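Long-range contacts in alternansucrase (Leuconostoc mesenteroides, PDB 6HVG), which is a large multidomain member of glycoside hydrolase family 70 that binds a calcium ion and carries choline-binding-type repeats at both ends: residues A[537-542]-A[549-554]; A[1193-1198]-A[1254-1259]. All blocks are in the same frame, centred on the assembly; numbering follows the deposited sequence.

Interaction 1: A[537-542]-A[549-554]; sequences YQDDSH and SGNNRK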
# COMPACT_ATOMS: atom_id res chain seq x y z
N TYR A 537 10.93 14.02 -9.40
CA TYR A 537 11.70 15.22 -9.62
C TYR A 537 12.03 15.38 -11.10
O TYR A 537 12.24 14.39 -11.81
CB TYR A 537 13.00 15.21 -8.82
CG TYR A 537 12.85 15.09 -7.32
CD1 TYR A 537 11.70 15.45 -6.67
CD2 TYR A 537 13.90 14.61 -6.54
CE1 TYR A 537 11.57 15.30 -5.28
CE2 TYR A 537 13.79 14.50 -5.16
CZ TYR A 537 12.62 14.84 -4.55
OH TYR A 537 12.49 14.71 -3.21
N GLN A 538 12.13 16.64 -11.55
CA GLN A 538 12.37 16.94 -12.96
C GLN A 538 13.69 17.68 -13.19
O GLN A 538 14.21 18.33 -12.29
CB GLN A 538 11.22 17.76 -13.52
CG GLN A 538 9.85 17.18 -13.22
CD GLN A 538 9.60 15.83 -13.87
OE1 GLN A 538 9.91 15.62 -15.03
NE2 GLN A 538 9.06 14.91 -13.10
N ASP A 539 14.23 17.52 -14.39
CA ASP A 539 15.42 18.27 -14.84
C ASP A 539 14.99 19.62 -15.34
O ASP A 539 14.44 19.71 -16.43
CB ASP A 539 16.15 17.53 -15.96
CG ASP A 539 16.84 16.26 -15.48
OD1 ASP A 539 16.99 16.06 -14.26
OD2 ASP A 539 17.25 15.47 -16.35
N ASP A 540 15.28 20.66 -14.56
CA ASP A 540 14.80 22.00 -14.83
C ASP A 540 15.92 23.00 -14.49
O ASP A 540 15.94 23.62 -13.42
CB ASP A 540 13.53 22.24 -14.01
CG ASP A 540 12.97 23.66 -14.13
OD1 ASP A 540 13.42 24.45 -15.01
OD2 ASP A 540 12.04 23.95 -13.34
N SER A 541 16.85 23.14 -15.44
CA SER A 541 18.02 24.00 -15.30
C SER A 541 17.71 25.51 -15.12
O SER A 541 18.51 26.23 -14.52
CB SER A 541 18.93 23.81 -16.50
OG SER A 541 18.23 24.10 -17.69
N HIS A 542 16.57 25.99 -15.62
CA HIS A 542 16.21 27.40 -15.45
C HIS A 542 15.87 27.77 -13.98
O HIS A 542 16.39 28.75 -13.45
CB HIS A 542 15.05 27.79 -16.37
CG HIS A 542 14.82 29.27 -16.45
ND1 HIS A 542 13.74 29.90 -15.86
CD2 HIS A 542 15.56 30.26 -17.03
CE1 HIS A 542 13.82 31.20 -16.06
NE2 HIS A 542 14.91 31.44 -16.77
N SER A 549 19.55 16.45 -12.80
CA SER A 549 20.27 15.18 -12.78
C SER A 549 21.20 14.92 -13.98
O SER A 549 21.79 13.87 -14.09
CB SER A 549 19.26 14.04 -12.70
OG SER A 549 18.76 13.71 -13.98
N GLY A 550 21.29 15.86 -14.90
CA GLY A 550 22.13 15.70 -16.08
C GLY A 550 21.60 14.67 -17.04
O GLY A 550 22.37 13.88 -17.58
N ASN A 551 20.29 14.70 -17.26
CA ASN A 551 19.56 13.79 -18.15
C ASN A 551 19.69 12.31 -17.77
O ASN A 551 19.90 11.45 -18.60
CB ASN A 551 19.92 14.02 -19.62
CG ASN A 551 18.84 13.48 -20.57
OD1 ASN A 551 17.65 13.44 -20.23
ND2 ASN A 551 19.26 13.05 -21.76
N ASN A 552 19.52 12.05 -16.48
CA ASN A 552 19.48 10.70 -15.96
C ASN A 552 18.02 10.47 -15.57
O ASN A 552 17.13 10.78 -16.35
CB ASN A 552 20.44 10.57 -14.79
CG ASN A 552 21.89 10.58 -15.26
OD1 ASN A 552 22.32 9.67 -15.96
ND2 ASN A 552 22.63 11.59 -14.86
N ARG A 553 17.77 9.91 -14.39
CA ARG A 553 16.42 9.59 -13.94
C ARG A 553 15.58 8.78 -14.95
O ARG A 553 14.44 9.14 -15.22
CB ARG A 553 15.68 10.87 -13.56
CG ARG A 553 16.32 11.64 -12.42
CD ARG A 553 15.58 12.93 -12.20
NE ARG A 553 16.01 13.61 -10.99
CZ ARG A 553 16.24 14.92 -10.89
NH1 ARG A 553 16.08 15.71 -11.93
NH2 ARG A 553 16.63 15.42 -9.72
N LYS A 554 16.13 7.69 -15.47
CA LYS A 554 15.34 6.70 -16.21
C LYS A 554 14.56 5.86 -15.22
O LYS A 554 15.15 5.16 -14.40
CB LYS A 554 16.21 5.78 -17.05
CG LYS A 554 17.04 6.53 -18.08
CD LYS A 554 18.30 5.77 -18.43
CE LYS A 554 19.27 6.59 -19.26
NZ LYS A 554 18.99 6.37 -20.70

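Interaction 2: A[1193-1198]-A[1254-1259]; sequences VANTKS and LHRGAY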
# COMPACT_ATOMS: atom_id res chain seq x y z
N VAL A 1193 9.53 21.99 -1.78
CA VAL A 1193 10.61 21.84 -0.81
C VAL A 1193 10.61 20.40 -0.37
O VAL A 1193 9.66 19.93 0.23
CB VAL A 1193 10.40 22.73 0.42
CG1 VAL A 1193 11.41 22.41 1.49
CG2 VAL A 1193 10.53 24.19 0.04
N ALA A 1194 11.69 19.70 -0.68
CA ALA A 1194 11.86 18.32 -0.28
C ALA A 1194 13.04 18.19 0.67
O ALA A 1194 13.86 19.08 0.76
CB ALA A 1194 12.09 17.45 -1.50
N ASN A 1195 13.08 17.08 1.40
CA ASN A 1195 14.22 16.77 2.26
C ASN A 1195 15.11 15.75 1.56
O ASN A 1195 14.88 14.56 1.64
CB ASN A 1195 13.74 16.26 3.62
CG ASN A 1195 13.49 17.38 4.60
OD1 ASN A 1195 12.41 17.94 4.62
ND2 ASN A 1195 14.48 17.71 5.41
N THR A 1196 16.15 16.25 0.90
CA THR A 1196 16.96 15.45 -0.02
C THR A 1196 18.45 15.42 0.28
O THR A 1196 19.18 14.63 -0.31
CB THR A 1196 16.82 16.01 -1.45
OG1 THR A 1196 16.97 17.44 -1.41
CG2 THR A 1196 15.46 15.67 -2.01
N LYS A 1197 18.91 16.27 1.19
CA LYS A 1197 20.33 16.49 1.41
C LYS A 1197 20.76 15.84 2.70
O LYS A 1197 20.17 16.05 3.74
CB LYS A 1197 20.61 17.99 1.44
CG LYS A 1197 22.00 18.39 1.01
CD LYS A 1197 22.27 19.87 1.27
CE LYS A 1197 22.33 20.69 -0.01
NZ LYS A 1197 22.70 22.11 0.29
N SER A 1198 21.80 15.03 2.64
CA SER A 1198 22.36 14.35 3.81
C SER A 1198 23.21 15.31 4.66
O SER A 1198 23.61 16.38 4.19
CB SER A 1198 23.22 13.19 3.30
OG SER A 1198 23.70 12.43 4.38
N LEU A 1254 5.16 14.95 0.86
CA LEU A 1254 5.56 15.45 2.17
C LEU A 1254 4.54 16.34 2.87
O LEU A 1254 4.85 16.92 3.91
CB LEU A 1254 6.90 16.20 2.07
CG LEU A 1254 8.08 15.38 1.53
CD1 LEU A 1254 9.38 16.13 1.69
CD2 LEU A 1254 8.21 14.05 2.24
N HIS A 1255 3.34 16.44 2.30
CA HIS A 1255 2.21 17.16 2.93
C HIS A 1255 2.45 18.68 3.08
O HIS A 1255 1.96 19.32 4.01
CB HIS A 1255 1.88 16.55 4.30
CG HIS A 1255 1.41 15.14 4.24
ND1 HIS A 1255 0.87 14.49 5.33
CD2 HIS A 1255 1.40 14.25 3.22
CE1 HIS A 1255 0.55 13.25 4.98
NE2 HIS A 1255 0.85 13.09 3.71
N ARG A 1256 3.22 19.24 2.17
CA ARG A 1256 3.62 20.63 2.28
C ARG A 1256 2.79 21.57 1.39
O ARG A 1256 2.62 22.75 1.74
CB ARG A 1256 5.11 20.76 1.96
CG ARG A 1256 5.94 20.39 3.17
CD ARG A 1256 7.42 20.28 2.87
NE ARG A 1256 8.12 19.93 4.10
CZ ARG A 1256 9.38 19.52 4.17
NH1 ARG A 1256 10.11 19.39 3.07
NH2 ARG A 1256 9.93 19.24 5.34
N GLY A 1257 2.32 21.04 0.27
CA GLY A 1257 1.40 21.77 -0.58
C GLY A 1257 1.98 22.03 -1.96
O GLY A 1257 3.21 22.06 -2.14
N ALA A 1258 1.09 22.23 -2.93
CA ALA A 1258 1.51 22.52 -4.29
C ALA A 1258 2.20 23.88 -4.40
O ALA A 1258 3.05 24.08 -5.27
CB ALA A 1258 0.32 22.47 -5.22
N TYR A 1259 1.82 24.83 -3.53
CA TYR A 1259 2.37 26.20 -3.61
C TYR A 1259 2.88 26.70 -2.26
O TYR A 1259 2.62 27.82 -1.87
CB TYR A 1259 1.34 27.15 -4.21
CG TYR A 1259 0.94 26.74 -5.61
CD1 TYR A 1259 1.81 26.91 -6.67
CD2 TYR A 1259 -0.32 26.16 -5.86
CE1 TYR A 1259 1.47 26.52 -7.95
CE2 TYR A 1259 -0.68 25.77 -7.15
CZ TYR A 1259 0.22 25.95 -8.18
OH TYR A 1259 -0.12 25.56 -9.47

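Interaction 1: A[537-542]-A[549-554]
Asp539 and Arg553 form a salt bridge across the loop that joins strand 534-537 to strand 580-582, where an ST motif at Ser549 shapes segment 549-554. With its CG anti to the carbonyl carbon (chi1 -70°), Asp539 brings its carboxylate to the backbone of 549-551. OD1 lies 2.5 Å from Arg553 NH1, the carboxylate and guanidinium planes being turned 39° apart. The same OD1 accepts from both the hydroxyl and the backbone N-H of Ser549: Ser549 OG, 3.0 Å away, donates to the syn lone pair of OD1, whereas Ser549 N, also at 3.0 Å, comes from above the carboxylate plane. OD2 takes a weak bond from Asn551 N. Ser549 OG in turn accepts from Asn552 N, the bond that defines the ST motif.

Extended from CG to NE, the Arg553 chain carries its guanidinium between two CB atoms, Tyr537 CB on one face and Ser549 CB on the other, both set toward the rim. Further bonds fix its rotation, from NE to Met1248 O and from NH2 to Thr547 O and Ala1245 O. Tyr537 itself turns its ring away toward neighbouring strands, and its CB stays 3.7 Å from Arg553 NH2.

Interaction 2: A[1193-1198]-A[1254-1259]
Strand 1190-1197, outermost in a six-stranded antiparallel sheet, is held here by Arg1256 and Leu1254 from the loop that follows strand 1248-1252. Arg1256 reaches it with a chain extended from CG to NE, crossing the side chains of Val1193 and Asn1195 at about a right angle. Its guanidinium grips Asn1195 end-on: NH2 and NH1 both donate to OD1, at 2.9 and 3.1 Å, and NH2 lies nearly along the amide C=O. NH1 also donates to Val1193 O at 2.9 Å, but meets that oxygen from above the carbonyl plane. Both acceptors lie close to the guanidinium plane, at its edge, although the Asn1195 amide is turned 48° from it. The second amide atom, ND2, donates to Leu1164 O, consistent with the amide flip that presents OD1 to the arginine. Val1193 CG1 packs 3.6 Å from Arg1256 NH1. Leu1254 adds an apolar touch, its CD1 resting 3.9 Å from Ala1194 CA. The Glu520 carboxylate gathers three successive loop N-H groups, His1255 on OE1, Arg1256 and Gly1257 on OE2. Further along the edge strand, Thr1196 and Lys1197 both face Gly1166 in a classic beta bulge of the antiparallel sheet.

How the interactions relate
Interactions 1 and 2 lie about 17 Å apart, centre to centre, beside the same six-stranded antiparallel sheet, of which Tyr537 and strand 1190-1197 are part, within the family 70 region. Along the chain they come in series, interaction 1 closing before interaction 2 opens. In the sheet, strand 534-537, which leads into interaction 1, is flanked by strands 1248-1252 and 1166-1175, and the latter pairs with strand 1190-1197 of interaction 2. Tyr537 links the two directly: its OH packs 3.3 Å from Ala1194 CB and equally near Thr1196 CG2. Strand 1248-1252 also leads into segment 1254-1259. The sheet thus brings together chain parts more than 600 residues apart in sequence.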